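Local coordinates for protein beta-N-acetylhexosaminidase (Thermotoga neapolitana, PDB 5BZA) that probably hydrolyses terminal non-reducing N-acetyl-D-hexosamine residues from N-acetyl-beta-D-hexosaminides, as a member of glycoside hydrolase family 3, at residues D368-V373 against I453-S458; D217-T222 against V262-E267; Y27-V32 against R279-Y284; I400-V405 against L418-D423. All blocks are in the same frame, centred on the assembly; numbering follows the deposited sequence.

Contact 1 (D368-V373 against I453-S458)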
loop_
_atom_site.group_PDB
_atom_site.type_symbol
_atom_site.label_atom_id
_atom_site.label_comp_id
_atom_site.label_asym_id
_atom_site.label_seq_id
_atom_site.Cartn_x
_atom_site.Cartn_y
_atom_site.Cartn_z
ATOM N N ASP B 368 -13.895 -15.149 0.657
ATOM C CA ASP B 368 -12.851 -16.093 0.238
ATOM C C ASP B 368 -11.770 -16.292 1.294
ATOM O O ASP B 368 -11.212 -17.380 1.424
ATOM C CB ASP B 368 -12.157 -15.615 -1.048
ATOM C CG ASP B 368 -13.010 -15.796 -2.279
ATOM O OD1 ASP B 368 -14.051 -16.459 -2.175
ATOM O OD2 ASP B 368 -12.637 -15.280 -3.355
ATOM N N LEU B 369 -11.480 -15.254 2.066
ATOM C CA LEU B 369 -10.379 -15.353 3.018
ATOM C C LEU B 369 -10.777 -15.994 4.361
ATOM O O LEU B 369 -9.913 -16.462 5.112
ATOM C CB LEU B 369 -9.763 -13.963 3.221
ATOM C CG LEU B 369 -8.709 -13.712 2.120
ATOM C CD1 LEU B 369 -8.174 -12.284 2.113
ATOM C CD2 LEU B 369 -7.549 -14.734 2.218
ATOM N N ILE B 370 -12.076 -16.037 4.656
ATOM C CA ILE B 370 -12.548 -16.631 5.929
ATOM C C ILE B 370 -11.999 -18.052 6.272
ATOM O O ILE B 370 -11.670 -18.341 7.446
ATOM C CB ILE B 370 -14.133 -16.654 5.958
ATOM C CG1 ILE B 370 -14.666 -15.216 5.967
ATOM C CG2 ILE B 370 -14.678 -17.469 7.157
ATOM C CD1 ILE B 370 -16.234 -15.076 6.091
ATOM N N PRO B 371 -11.963 -18.966 5.291
ATOM C CA PRO B 371 -11.409 -20.304 5.583
ATOM C C PRO B 371 -9.940 -20.295 6.057
ATOM O O PRO B 371 -9.607 -20.994 7.026
ATOM C CB PRO B 371 -11.534 -21.038 4.241
ATOM C CG PRO B 371 -12.699 -20.348 3.586
ATOM C CD PRO B 371 -12.555 -18.908 3.943
ATOM N N GLU B 372 -9.084 -19.534 5.381
ATOM C CA GLU B 372 -7.676 -19.424 5.777
ATOM C C GLU B 372 -7.597 -19.024 7.250
ATOM O O GLU B 372 -6.942 -19.701 8.056
ATOM C CB GLU B 372 -6.939 -18.410 4.883
ATOM C CG GLU B 372 -5.456 -18.194 5.207
ATOM C CD GLU B 372 -4.854 -16.983 4.476
ATOM O OE1 GLU B 372 -4.816 -16.997 3.217
ATOM O OE2 GLU B 372 -4.463 -15.993 5.163
ATOM N N VAL B 373 -8.338 -17.987 7.617
ATOM C CA VAL B 373 -8.272 -17.455 8.978
ATOM C C VAL B 373 -8.803 -18.464 10.001
ATOM O O VAL B 373 -8.252 -18.659 11.102
ATOM C CB VAL B 373 -9.085 -16.157 9.091
ATOM C CG1 VAL B 373 -8.924 -15.557 10.490
ATOM C CG2 VAL B 373 -8.672 -15.160 8.005
ATOM N N ILE B 453 -9.270 -9.120 9.375
ATOM C CA ILE B 453 -8.815 -8.832 10.715
ATOM C C ILE B 453 -9.961 -9.001 11.718
ATOM O O ILE B 453 -9.726 -9.466 12.838
ATOM C CB ILE B 453 -8.195 -7.406 10.848
ATOM C CG1 ILE B 453 -7.699 -7.185 12.283
ATOM C CG2 ILE B 453 -9.202 -6.303 10.491
ATOM C CD1 ILE B 453 -6.676 -8.211 12.760
ATOM N N SER B 454 -11.197 -8.676 11.302
ATOM C CA SER B 454 -12.385 -8.798 12.177
ATOM C C SER B 454 -12.799 -10.248 12.477
ATOM O O SER B 454 -13.154 -10.605 13.602
ATOM C CB SER B 454 -13.577 -8.064 11.551
ATOM O OG SER B 454 -13.464 -6.685 11.753
ATOM N N VAL B 455 -12.818 -11.054 11.426
ATOM C CA VAL B 455 -13.043 -12.480 11.557
ATOM C C VAL B 455 -11.982 -13.120 12.477
ATOM O O VAL B 455 -12.305 -13.828 13.434
ATOM C CB VAL B 455 -13.033 -13.107 10.171
ATOM C CG1 VAL B 455 -13.190 -14.617 10.245
ATOM C CG2 VAL B 455 -14.118 -12.467 9.342
ATOM N N TYR B 456 -10.715 -12.783 12.215
ATOM C CA TYR B 456 -9.565 -13.215 13.028
ATOM C C TYR B 456 -9.835 -12.861 14.484
ATOM O O TYR B 456 -9.752 -13.714 15.391
ATOM C CB TYR B 456 -8.297 -12.523 12.495
ATOM C CG TYR B 456 -7.012 -12.663 13.278
ATOM C CD1 TYR B 456 -6.773 -11.896 14.419
ATOM C CD2 TYR B 456 -6.004 -13.512 12.829
ATOM C CE1 TYR B 456 -5.569 -12.002 15.120
ATOM C CE2 TYR B 456 -4.788 -13.623 13.511
ATOM C CZ TYR B 456 -4.572 -12.857 14.649
ATOM O OH TYR B 456 -3.377 -12.966 15.313
ATOM N N LYS B 457 -10.244 -11.617 14.711
ATOM C CA LYS B 457 -10.499 -11.196 16.081
ATOM C C LYS B 457 -11.711 -11.920 16.683
ATOM O O LYS B 457 -11.741 -12.196 17.889
ATOM C CB LYS B 457 -10.707 -9.685 16.155
ATOM C CG LYS B 457 -9.416 -8.904 16.051
ATOM C CD LYS B 457 -8.464 -9.276 17.197
ATOM C CE LYS B 457 -7.052 -8.756 16.975
ATOM N NZ LYS B 457 -6.185 -8.994 18.155
ATOM N N SER B 458 -12.689 -12.272 15.846
ATOM C CA SER B 458 -13.879 -12.963 16.362
ATOM C C SER B 458 -13.473 -14.376 16.811
ATOM O O SER B 458 -13.934 -14.839 17.869
ATOM C CB SER B 458 -15.017 -12.967 15.328
ATOM O OG SER B 458 -14.941 -14.031 14.393
#
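V373 and V455 point at each other between two neighbouring helices of the alpha/beta C-terminal domain, 364-377 and 452-463, which run in roughly the same direction. Over the short segments 368-373 and 453-458 the axes come within 9.6 Å and cross at -36°.

The contact between them is entirely apolar. The closest approach is made by V373: its CG1, anti to the backbone N (chi1 -176°), lies 3.5 Å from Y456 CA and 3.7 Å from Y456 CB. This methyl sits at the edge of the Y456 ring, near its plane, and the two side chains cross at about a right angle. The V455 methyls are met more loosely, CG1 by V373 CG1 and CG2 by I370 CG1, each pair 4.4 Å apart.

The Y456 ring meets F377, further along helix 364-377, edge-to-face. Its OH leaves the pair of helices and bonds to D47 on helix 42-54, which fixes the far end of the side chain while V373 abuts its base.

K457 NZ forms salt bridges with D47 and E330. Another polar bond is local to the helix turn: S458 OG donates back to V455 O over 2.8 Å, in the carbonyl plane and on a lone pair, with a C=O...OG angle of 123°.

Contact 2 (D217-T222 against V262-E267); sequences DDLPAT and VRFFIE
The backbones of T222 and F265 approach to 6.0 Å between CA atoms, where the loop 217-222 turns into a short 3-10 segment beside helix 258-268. In the (beta/alpha)8 barrel of this family 3 domain, that loop links strand 205-208 to helix 225-235, and helix 258-268 precedes the last barrel strand, 273-275. The contact therefore joins the loop after the sixth strand to the helix that follows the seventh, 241-243.

Two aromatic residues of the helix receive the loop, and they do so in different ways. F265 presents its edge: T222 O lies near the plane of the ring, 3.3 Å from CD1, and T222 CG2 stands 3.8 Å from the same carbon. The ring reaches this spot because CG is anti to the backbone N (chi1 173°), and M247 and I273 are further neighbours. T222 CG2 is likewise anti to its own N, which leaves OG1 turned away to bond with H210 ND1 and T208 OG1. One side of the threonine thus serves a polar network and the other the phenylalanine. T222 lies close to D245, which with H161 binds a cadmium ion in the crystal, so this packing borders a metal-binding region.

F264, nearer the surface, offers a face instead. L219 points toward the helix, and its CD2 lies over that face, 4.5 Å from CE2. On the opposite face the guanidinium of R263 comes in with its edge, its NH1 3.6 Å above the ring plane and offset toward the rim.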
loop_
_atom_site.group_PDB
_atom_site.type_symbol
_atom_site.label_atom_id
_atom_site.label_comp_id
_atom_site.label_asym_id
_atom_site.label_seq_id
_atom_site.Cartn_x
_atom_site.Cartn_y
_atom_site.Cartn_z
ATOM N N ASP B 217 41.921 -10.347 5.347
ATOM C CA ASP B 217 41.697 -11.057 6.620
ATOM C C ASP B 217 41.053 -12.434 6.369
ATOM O O ASP B 217 40.472 -12.637 5.322
ATOM C CB ASP B 217 40.805 -10.237 7.524
ATOM C CG ASP B 217 40.801 -10.721 8.933
ATOM O OD1 ASP B 217 41.802 -11.356 9.324
ATOM O OD2 ASP B 217 39.769 -10.532 9.636
ATOM N N ASP B 218 41.168 -13.390 7.289
ATOM C CA ASP B 218 40.588 -14.706 7.002
ATOM C C ASP B 218 39.084 -14.803 7.262
ATOM O O ASP B 218 38.425 -15.684 6.742
ATOM C CB ASP B 218 41.178 -15.793 7.875
ATOM C CG ASP B 218 42.602 -16.108 7.560
ATOM O OD1 ASP B 218 43.148 -15.670 6.544
ATOM O OD2 ASP B 218 43.130 -16.862 8.369
ATOM N N LEU B 219 38.581 -13.931 8.116
ATOM C CA LEU B 219 37.207 -14.041 8.588
ATOM C C LEU B 219 36.230 -13.354 7.688
ATOM O O LEU B 219 36.539 -12.316 7.135
ATOM C CB LEU B 219 37.112 -13.429 9.979
ATOM C CG LEU B 219 37.884 -14.277 10.975
ATOM C CD1 LEU B 219 38.089 -13.511 12.288
ATOM C CD2 LEU B 219 37.141 -15.573 11.193
ATOM N N PRO B 220 35.013 -13.902 7.602
ATOM C CA PRO B 220 33.926 -13.147 6.970
ATOM C C PRO B 220 33.832 -11.796 7.637
ATOM O O PRO B 220 34.055 -11.683 8.855
ATOM C CB PRO B 220 32.677 -13.991 7.269
ATOM C CG PRO B 220 33.193 -15.353 7.545
ATOM C CD PRO B 220 34.552 -15.188 8.160
ATOM N N ALA B 221 33.528 -10.772 6.867
ATOM C CA ALA B 221 33.490 -9.439 7.456
ATOM C C ALA B 221 32.638 -9.383 8.751
ATOM O O ALA B 221 32.975 -8.653 9.700
ATOM C CB ALA B 221 32.984 -8.427 6.427
ATOM N N THR B 222 31.535 -10.136 8.782
ATOM C CA THR B 222 30.660 -10.188 9.960
ATOM C C THR B 222 31.404 -10.585 11.221
ATOM O O THR B 222 31.137 -10.096 12.309
ATOM C CB THR B 222 29.477 -11.145 9.708
ATOM O OG1 THR B 222 28.762 -10.698 8.541
ATOM C CG2 THR B 222 28.517 -11.206 10.925
ATOM N N VAL B 262 28.551 -15.864 17.416
ATOM C CA VAL B 262 28.261 -14.894 18.464
ATOM C C VAL B 262 29.527 -14.243 19.027
ATOM O O VAL B 262 29.601 -12.984 19.114
ATOM C CB VAL B 262 27.430 -15.537 19.573
ATOM C CG1 VAL B 262 27.273 -14.597 20.754
ATOM C CG2 VAL B 262 26.053 -15.902 19.000
ATOM N N ARG B 263 30.502 -15.090 19.410
ATOM C CA ARG B 263 31.766 -14.624 20.000
ATOM C C ARG B 263 32.487 -13.698 19.043
ATOM O O ARG B 263 32.857 -12.586 19.396
ATOM C CB ARG B 263 32.733 -15.778 20.332
ATOM C CG ARG B 263 33.932 -15.312 21.209
ATOM C CD ARG B 263 35.105 -16.326 21.318
ATOM N NE ARG B 263 34.665 -17.710 21.171
ATOM C CZ ARG B 263 34.841 -18.438 20.065
ATOM N NH1 ARG B 263 35.498 -17.936 19.001
ATOM N NH2 ARG B 263 34.374 -19.685 20.031
ATOM N N PHE B 264 32.711 -14.184 17.829
ATOM C CA PHE B 264 33.482 -13.412 16.870
ATOM C C PHE B 264 32.763 -12.078 16.594
ATOM O O PHE B 264 33.387 -11.019 16.653
ATOM C CB PHE B 264 33.694 -14.182 15.566
ATOM C CG PHE B 264 34.813 -15.209 15.617
ATOM C CD1 PHE B 264 35.989 -14.937 16.292
ATOM C CD2 PHE B 264 34.669 -16.454 14.979
ATOM C CE1 PHE B 264 37.025 -15.878 16.321
ATOM C CE2 PHE B 264 35.675 -17.404 15.014
ATOM C CZ PHE B 264 36.878 -17.115 15.680
ATOM N N PHE B 265 31.459 -12.128 16.308
ATOM C CA PHE B 265 30.761 -10.899 15.952
ATOM C C PHE B 265 30.848 -9.857 17.070
ATOM O O PHE B 265 31.177 -8.694 16.822
ATOM C CB PHE B 265 29.303 -11.198 15.612
ATOM C CG PHE B 265 28.466 -9.970 15.389
ATOM C CD1 PHE B 265 28.520 -9.276 14.188
ATOM C CD2 PHE B 265 27.628 -9.499 16.397
ATOM C CE1 PHE B 265 27.725 -8.138 13.996
ATOM C CE2 PHE B 265 26.829 -8.363 16.198
ATOM C CZ PHE B 265 26.877 -7.690 15.002
ATOM N N ILE B 266 30.574 -10.254 18.302
ATOM C CA ILE B 266 30.551 -9.243 19.359
ATOM C C ILE B 266 31.963 -8.765 19.713
ATOM O O ILE B 266 32.218 -7.558 19.874
ATOM C CB ILE B 266 29.819 -9.775 20.599
ATOM C CG1 ILE B 266 28.332 -9.962 20.261
ATOM C CG2 ILE B 266 29.913 -8.772 21.747
ATOM C CD1 ILE B 266 27.616 -8.663 19.877
ATOM N N GLU B 267 32.890 -9.711 19.789
ATOM C CA GLU B 267 34.283 -9.369 20.038
ATOM C C GLU B 267 34.838 -8.504 18.895
ATOM O O GLU B 267 35.817 -7.771 19.099
ATOM C CB GLU B 267 35.107 -10.633 20.257
ATOM C CG GLU B 267 34.906 -11.195 21.662
ATOM C CD GLU B 267 35.401 -10.226 22.745
ATOM O OE1 GLU B 267 36.560 -9.763 22.647
ATOM O OE2 GLU B 267 34.639 -9.910 23.683
#

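Contact 3 (Y27-V32 against R279-Y284); sequences YRPAGV and RDLPVY
Y27, the last residue of helix 18-27, points its side chain at L281 and P282 of helix 281-293 and supplies most of the contact. Its CG is anti to the carbonyl carbon (chi1 -62°), and the side chain slides past that of L281 in the opposite direction, so that L281 CD2 lies 3.5 Å from Y27 CB and 3.9 Å from Y27 CG. Further out, P282 crosses the tyrosine at about a right angle. Its CG is 3.7 Å from Y27 CE2, and its CB comes within 3.3 Å of Y27 OH. Y285, one residue beyond the segment, meets the same ring edge-to-face.

R28 then breaks the helix with positive phi (51°), and the change of direction carries the chain toward the barrel core while the arginine points away from helix 281-293. P29 turns back toward it, adding CG at 4.1 Å from L281 CD2. The same methyl thus touches both Y27 and P29, in the corner they form. The other neighbours of L281 include F9 and C11 on strand 9-13. After A30, the chain enters strand 31-34 at G31 and V32 and joins the parallel barrel sheet, where G31 bonds through its backbone to strand 9-13.

The helix that follows the eighth strand packs against the end of the helix that follows the first, as in a closed (beta/alpha)8 barrel. No hydrogen bond spans the two segments, although R279 NE forms a salt bridge with E19 of helix 18-27. The chemistry implies that between the segments themselves the join rests on apolar fit, plus Y27 OH against P282 CB, with one leucine methyl and two prolines shaped around a tyrosine.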
loop_
_atom_site.group_PDB
_atom_site.type_symbol
_atom_site.label_atom_id
_atom_site.label_comp_id
_atom_site.label_asym_id
_atom_site.label_seq_id
_atom_site.Cartn_x
_atom_site.Cartn_y
_atom_site.Cartn_z
ATOM N N TYR B 27 12.409 -12.904 25.910
ATOM C CA TYR B 27 13.770 -12.409 25.654
ATOM C C TYR B 27 13.908 -10.920 25.392
ATOM O O TYR B 27 15.018 -10.390 25.456
ATOM C CB TYR B 27 14.376 -13.181 24.487
ATOM C CG TYR B 27 14.497 -14.645 24.796
ATOM C CD1 TYR B 27 15.544 -15.133 25.567
ATOM C CD2 TYR B 27 13.503 -15.540 24.397
ATOM C CE1 TYR B 27 15.635 -16.503 25.860
ATOM C CE2 TYR B 27 13.591 -16.889 24.682
ATOM C CZ TYR B 27 14.650 -17.363 25.407
ATOM O OH TYR B 27 14.701 -18.717 25.687
ATOM N N ARG B 28 12.796 -10.260 25.087
ATOM C CA ARG B 28 12.779 -8.823 24.785
ATOM C C ARG B 28 13.846 -8.464 23.700
ATOM O O ARG B 28 14.713 -7.603 23.926
ATOM C CB ARG B 28 13.053 -8.002 26.057
ATOM C CG ARG B 28 12.162 -8.307 27.272
ATOM C CD ARG B 28 10.683 -8.077 27.025
ATOM N NE ARG B 28 9.873 -8.637 28.119
ATOM C CZ ARG B 28 8.545 -8.536 28.213
ATOM N NH1 ARG B 28 7.867 -7.867 27.286
ATOM N NH2 ARG B 28 7.900 -9.100 29.236
ATOM N N PRO B 29 13.775 -9.093 22.512
ATOM C CA PRO B 29 14.696 -8.623 21.474
ATOM C C PRO B 29 14.403 -7.182 21.161
ATOM O O PRO B 29 13.215 -6.825 21.129
ATOM C CB PRO B 29 14.372 -9.505 20.268
ATOM C CG PRO B 29 12.936 -9.950 20.520
ATOM C CD PRO B 29 12.819 -10.086 22.000
ATOM N N ALA B 30 15.429 -6.386 20.888
ATOM C CA ALA B 30 15.213 -4.979 20.632
ATOM C C ALA B 30 14.762 -4.761 19.193
ATOM O O ALA B 30 14.107 -3.746 18.889
ATOM C CB ALA B 30 16.489 -4.183 20.921
ATOM N N GLY B 31 15.045 -5.726 18.317
ATOM C CA GLY B 31 14.758 -5.552 16.903
ATOM C C GLY B 31 13.821 -6.600 16.308
ATOM O O GLY B 31 13.951 -7.798 16.615
ATOM N N VAL B 32 12.896 -6.137 15.445
ATOM C CA VAL B 32 11.895 -6.977 14.823
ATOM C C VAL B 32 11.969 -6.713 13.326
ATOM O O VAL B 32 11.823 -5.568 12.862
ATOM C CB VAL B 32 10.430 -6.656 15.374
ATOM C CG1 VAL B 32 9.332 -7.308 14.505
ATOM C CG2 VAL B 32 10.268 -7.088 16.831
ATOM N N ARG B 279 12.532 -18.189 16.176
ATOM C CA ARG B 279 12.649 -19.453 16.861
ATOM C C ARG B 279 14.121 -19.784 17.190
ATOM O O ARG B 279 14.369 -20.574 18.083
ATOM C CB ARG B 279 11.986 -20.578 16.054
ATOM C CG ARG B 279 10.464 -20.387 15.858
ATOM C CD ARG B 279 9.846 -21.477 14.977
ATOM N NE ARG B 279 8.377 -21.401 14.966
ATOM C CZ ARG B 279 7.634 -20.942 13.954
ATOM N NH1 ARG B 279 8.222 -20.600 12.797
ATOM N NH2 ARG B 279 6.291 -20.890 14.081
ATOM N N ASP B 280 15.094 -19.191 16.491
ATOM C CA ASP B 280 16.507 -19.394 16.867
ATOM C C ASP B 280 16.951 -18.548 18.047
ATOM O O ASP B 280 18.083 -18.693 18.505
ATOM C CB ASP B 280 17.446 -19.079 15.705
ATOM C CG ASP B 280 17.314 -20.055 14.604
ATOM O OD1 ASP B 280 17.126 -21.257 14.894
ATOM O OD2 ASP B 280 17.349 -19.625 13.446
ATOM N N LEU B 281 16.100 -17.636 18.507
ATOM C CA LEU B 281 16.568 -16.699 19.524
ATOM C C LEU B 281 17.078 -17.391 20.805
ATOM O O LEU B 281 18.133 -17.027 21.300
ATOM C CB LEU B 281 15.479 -15.689 19.866
ATOM C CG LEU B 281 15.863 -14.652 20.924
ATOM C CD1 LEU B 281 17.165 -13.967 20.550
ATOM C CD2 LEU B 281 14.757 -13.619 21.068
ATOM N N PRO B 282 16.352 -18.401 21.330
ATOM C CA PRO B 282 16.895 -19.001 22.557
ATOM C C PRO B 282 18.333 -19.587 22.412
ATOM O O PRO B 282 19.188 -19.249 23.240
ATOM C CB PRO B 282 15.874 -20.093 22.889
ATOM C CG PRO B 282 14.601 -19.597 22.305
ATOM C CD PRO B 282 15.008 -18.925 21.015
ATOM N N VAL B 283 18.599 -20.426 21.415
ATOM C CA VAL B 283 19.964 -20.956 21.250
ATOM C C VAL B 283 20.999 -19.835 21.269
ATOM O O VAL B 283 21.811 -19.741 22.202
ATOM C CB VAL B 283 20.134 -21.762 19.977
ATOM C CG1 VAL B 283 21.545 -22.217 19.885
ATOM C CG2 VAL B 283 19.213 -22.961 20.035
ATOM N N TYR B 284 20.932 -18.954 20.275
ATOM C CA TYR B 284 21.846 -17.829 20.231
ATOM C C TYR B 284 21.872 -17.079 21.541
ATOM O O TYR B 284 22.952 -16.769 22.060
ATOM C CB TYR B 284 21.474 -16.907 19.096
ATOM C CG TYR B 284 21.838 -17.478 17.770
ATOM C CD1 TYR B 284 21.046 -18.450 17.189
ATOM C CD2 TYR B 284 22.985 -17.060 17.097
ATOM C CE1 TYR B 284 21.357 -18.991 15.961
ATOM C CE2 TYR B 284 23.304 -17.582 15.860
ATOM C CZ TYR B 284 22.486 -18.559 15.301
ATOM O OH TYR B 284 22.786 -19.116 14.077
#

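Contact 4 (I400-V405 against L418-D423); sequences IFDFVV and LSLPSD
I400 and L420 lie nearest across the contact, 8.3 Å between CA atoms, where strand 399-404 is passed by the irregular segment 418-423 that descends from helix 411-418 toward strand 425-429. At that separation no backbone bond is made between the segments. The backbone of I400 instead bonds with R424 and I426, just before and within strand 425-429.

I400 and D402 both point toward the loop, on one side of the strand. With CG1 of I400 anti to the carbonyl carbon (chi1 -53°), the chain extends to bring CD1 to P421, 3.8 Å from its CG and 4.0 Å from its CD. Isoleucine and proline cross there at about a right angle, methyl against ring carbons.

D402 has its CG anti to the backbone N (chi1 175°) and meets L420 at a similar steep angle. L420 CD1 lies over one face of the carboxylate, 3.7 Å from OD2 and 3.9 Å from CB. OD2 is also hydrogen-bonded to H417 ND1, just before the loop segment. This buried carboxylate oxygen is thus engaged by a polar partner while the leucine methyl covers that face. L420 further packs on T425 and L350, and the carbonyls of L418 and L420 are bound by R442.

F401 and F403 face the other way, where F403 stacks with F428 and packs on helix 364-377. Strand, helix 411-418 and the parallel neighbouring strand 425-429 form a beta-alpha-beta crossover, and this contact tucks its returning connection against the first strand of the unit.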
loop_
_atom_site.group_PDB
_atom_site.type_symbol
_atom_site.label_atom_id
_atom_site.label_comp_id
_atom_site.label_asym_id
_atom_site.label_seq_id
_atom_site.Cartn_x
_atom_site.Cartn_y
_atom_site.Cartn_z
ATOM N N ILE B 400 -20.660 -26.064 13.787
ATOM C CA ILE B 400 -20.958 -25.398 12.541
ATOM C C ILE B 400 -20.814 -23.902 12.730
ATOM O O ILE B 400 -21.345 -23.343 13.692
ATOM C CB ILE B 400 -22.360 -25.735 12.037
ATOM C CG1 ILE B 400 -22.538 -27.252 11.969
ATOM C CG2 ILE B 400 -22.543 -25.152 10.645
ATOM C CD1 ILE B 400 -23.941 -27.727 11.527
ATOM N N PHE B 401 -20.073 -23.268 11.816
ATOM C CA PHE B 401 -19.930 -21.817 11.824
ATOM C C PHE B 401 -20.717 -21.292 10.656
ATOM O O PHE B 401 -20.295 -21.474 9.504
ATOM C CB PHE B 401 -18.470 -21.349 11.674
ATOM C CG PHE B 401 -17.593 -21.591 12.882
ATOM C CD1 PHE B 401 -18.111 -22.101 14.057
ATOM C CD2 PHE B 401 -16.253 -21.210 12.857
ATOM C CE1 PHE B 401 -17.301 -22.311 15.166
ATOM C CE2 PHE B 401 -15.420 -21.394 13.980
ATOM C CZ PHE B 401 -15.946 -21.946 15.136
ATOM N N ASP B 402 -21.839 -20.618 10.928
ATOM C CA ASP B 402 -22.608 -20.022 9.840
ATOM C C ASP B 402 -22.209 -18.542 9.745
ATOM O O ASP B 402 -22.421 -17.739 10.666
ATOM C CB ASP B 402 -24.124 -20.221 10.069
ATOM C CG ASP B 402 -25.010 -19.511 9.023
ATOM O OD1 ASP B 402 -24.515 -19.129 7.926
ATOM O OD2 ASP B 402 -26.253 -19.408 9.281
ATOM N N PHE B 403 -21.600 -18.191 8.620
ATOM C CA PHE B 403 -21.188 -16.809 8.414
ATOM C C PHE B 403 -22.309 -16.096 7.694
ATOM O O PHE B 403 -22.458 -16.138 6.460
ATOM C CB PHE B 403 -19.862 -16.735 7.657
ATOM C CG PHE B 403 -18.693 -17.178 8.486
ATOM C CD1 PHE B 403 -18.074 -16.292 9.359
ATOM C CD2 PHE B 403 -18.286 -18.497 8.481
ATOM C CE1 PHE B 403 -17.024 -16.701 10.159
ATOM C CE2 PHE B 403 -17.234 -18.910 9.287
ATOM C CZ PHE B 403 -16.608 -18.009 10.122
ATOM N N VAL B 404 -23.124 -15.459 8.513
ATOM C CA VAL B 404 -24.432 -14.980 8.085
ATOM C C VAL B 404 -24.367 -13.625 7.373
ATOM O O VAL B 404 -23.852 -12.642 7.908
ATOM C CB VAL B 404 -25.355 -14.858 9.269
ATOM C CG1 VAL B 404 -26.728 -14.405 8.800
ATOM C CG2 VAL B 404 -25.407 -16.193 10.049
ATOM N N VAL B 405 -24.938 -13.597 6.175
ATOM C CA VAL B 405 -25.148 -12.392 5.376
ATOM C C VAL B 405 -26.649 -12.358 4.963
ATOM O O VAL B 405 -27.227 -13.414 4.640
ATOM C CB VAL B 405 -24.216 -12.385 4.162
ATOM C CG1 VAL B 405 -24.607 -11.319 3.158
ATOM C CG2 VAL B 405 -22.760 -12.205 4.620
ATOM N N LEU B 418 -31.997 -20.816 10.308
ATOM C CA LEU B 418 -32.499 -21.265 11.616
ATOM C C LEU B 418 -32.662 -22.790 11.727
ATOM O O LEU B 418 -32.700 -23.340 12.840
ATOM C CB LEU B 418 -33.838 -20.595 11.926
ATOM C CG LEU B 418 -33.706 -19.112 12.261
ATOM C CD1 LEU B 418 -35.083 -18.492 12.266
ATOM C CD2 LEU B 418 -32.997 -18.913 13.595
ATOM N N SER B 419 -32.756 -23.463 10.579
ATOM C CA SER B 419 -32.808 -24.933 10.532
ATOM C C SER B 419 -31.559 -25.606 11.098
ATOM O O SER B 419 -31.615 -26.774 11.507
ATOM C CB SER B 419 -32.991 -25.436 9.094
ATOM O OG SER B 419 -33.976 -24.707 8.386
ATOM N N LEU B 420 -30.423 -24.904 11.084
ATOM C CA LEU B 420 -29.179 -25.500 11.561
ATOM C C LEU B 420 -29.300 -25.863 13.059
ATOM O O LEU B 420 -30.023 -25.212 13.825
ATOM C CB LEU B 420 -27.995 -24.548 11.311
ATOM C CG LEU B 420 -27.779 -24.177 9.834
ATOM C CD1 LEU B 420 -26.724 -23.087 9.674
ATOM C CD2 LEU B 420 -27.486 -25.397 8.952
ATOM N N PRO B 421 -28.635 -26.943 13.472
ATOM C CA PRO B 421 -28.724 -27.417 14.857
ATOM C C PRO B 421 -28.262 -26.364 15.848
ATOM O O PRO B 421 -27.071 -26.026 15.923
ATOM C CB PRO B 421 -27.800 -28.640 14.878
ATOM C CG PRO B 421 -26.976 -28.546 13.645
ATOM C CD PRO B 421 -27.785 -27.804 12.632
ATOM N N SER B 422 -29.202 -25.842 16.608
ATOM C CA SER B 422 -28.917 -24.793 17.569
ATOM C C SER B 422 -27.859 -25.171 18.608
ATOM O O SER B 422 -27.185 -24.315 19.177
ATOM C CB SER B 422 -30.225 -24.418 18.286
ATOM O OG SER B 422 -29.962 -23.810 19.542
ATOM N N ASP B 423 -27.701 -26.452 18.854
ATOM C CA ASP B 423 -26.797 -26.880 19.903
ATOM C C ASP B 423 -25.301 -26.759 19.496
ATOM O O ASP B 423 -24.391 -26.701 20.332
ATOM C CB ASP B 423 -27.136 -28.305 20.291
ATOM C CG ASP B 423 -27.123 -28.501 21.783
ATOM O OD1 ASP B 423 -27.560 -27.568 22.493
ATOM O OD2 ASP B 423 -26.673 -29.574 22.252
#

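How the contacts relate
From the N terminus, residues 27-32 open the widest loop, which contact 3 closes at 279-284, tying the helix after the first barrel strand to the helix after the eighth. Contact 2 opens and shuts wholly within that span, and the two meet where V262 packs on Y284. Contact 1 starts later, in the C-terminal domain, and is completed at 453-458; the short loop of contact 4 falls within it, and I370 packs on F403 to connect helix and sheet. No loops cross: each domain holds one pair, in series along the chain. Contacts 2 and 4 are 61 Å apart between centres, on opposite sides of the chain's centre.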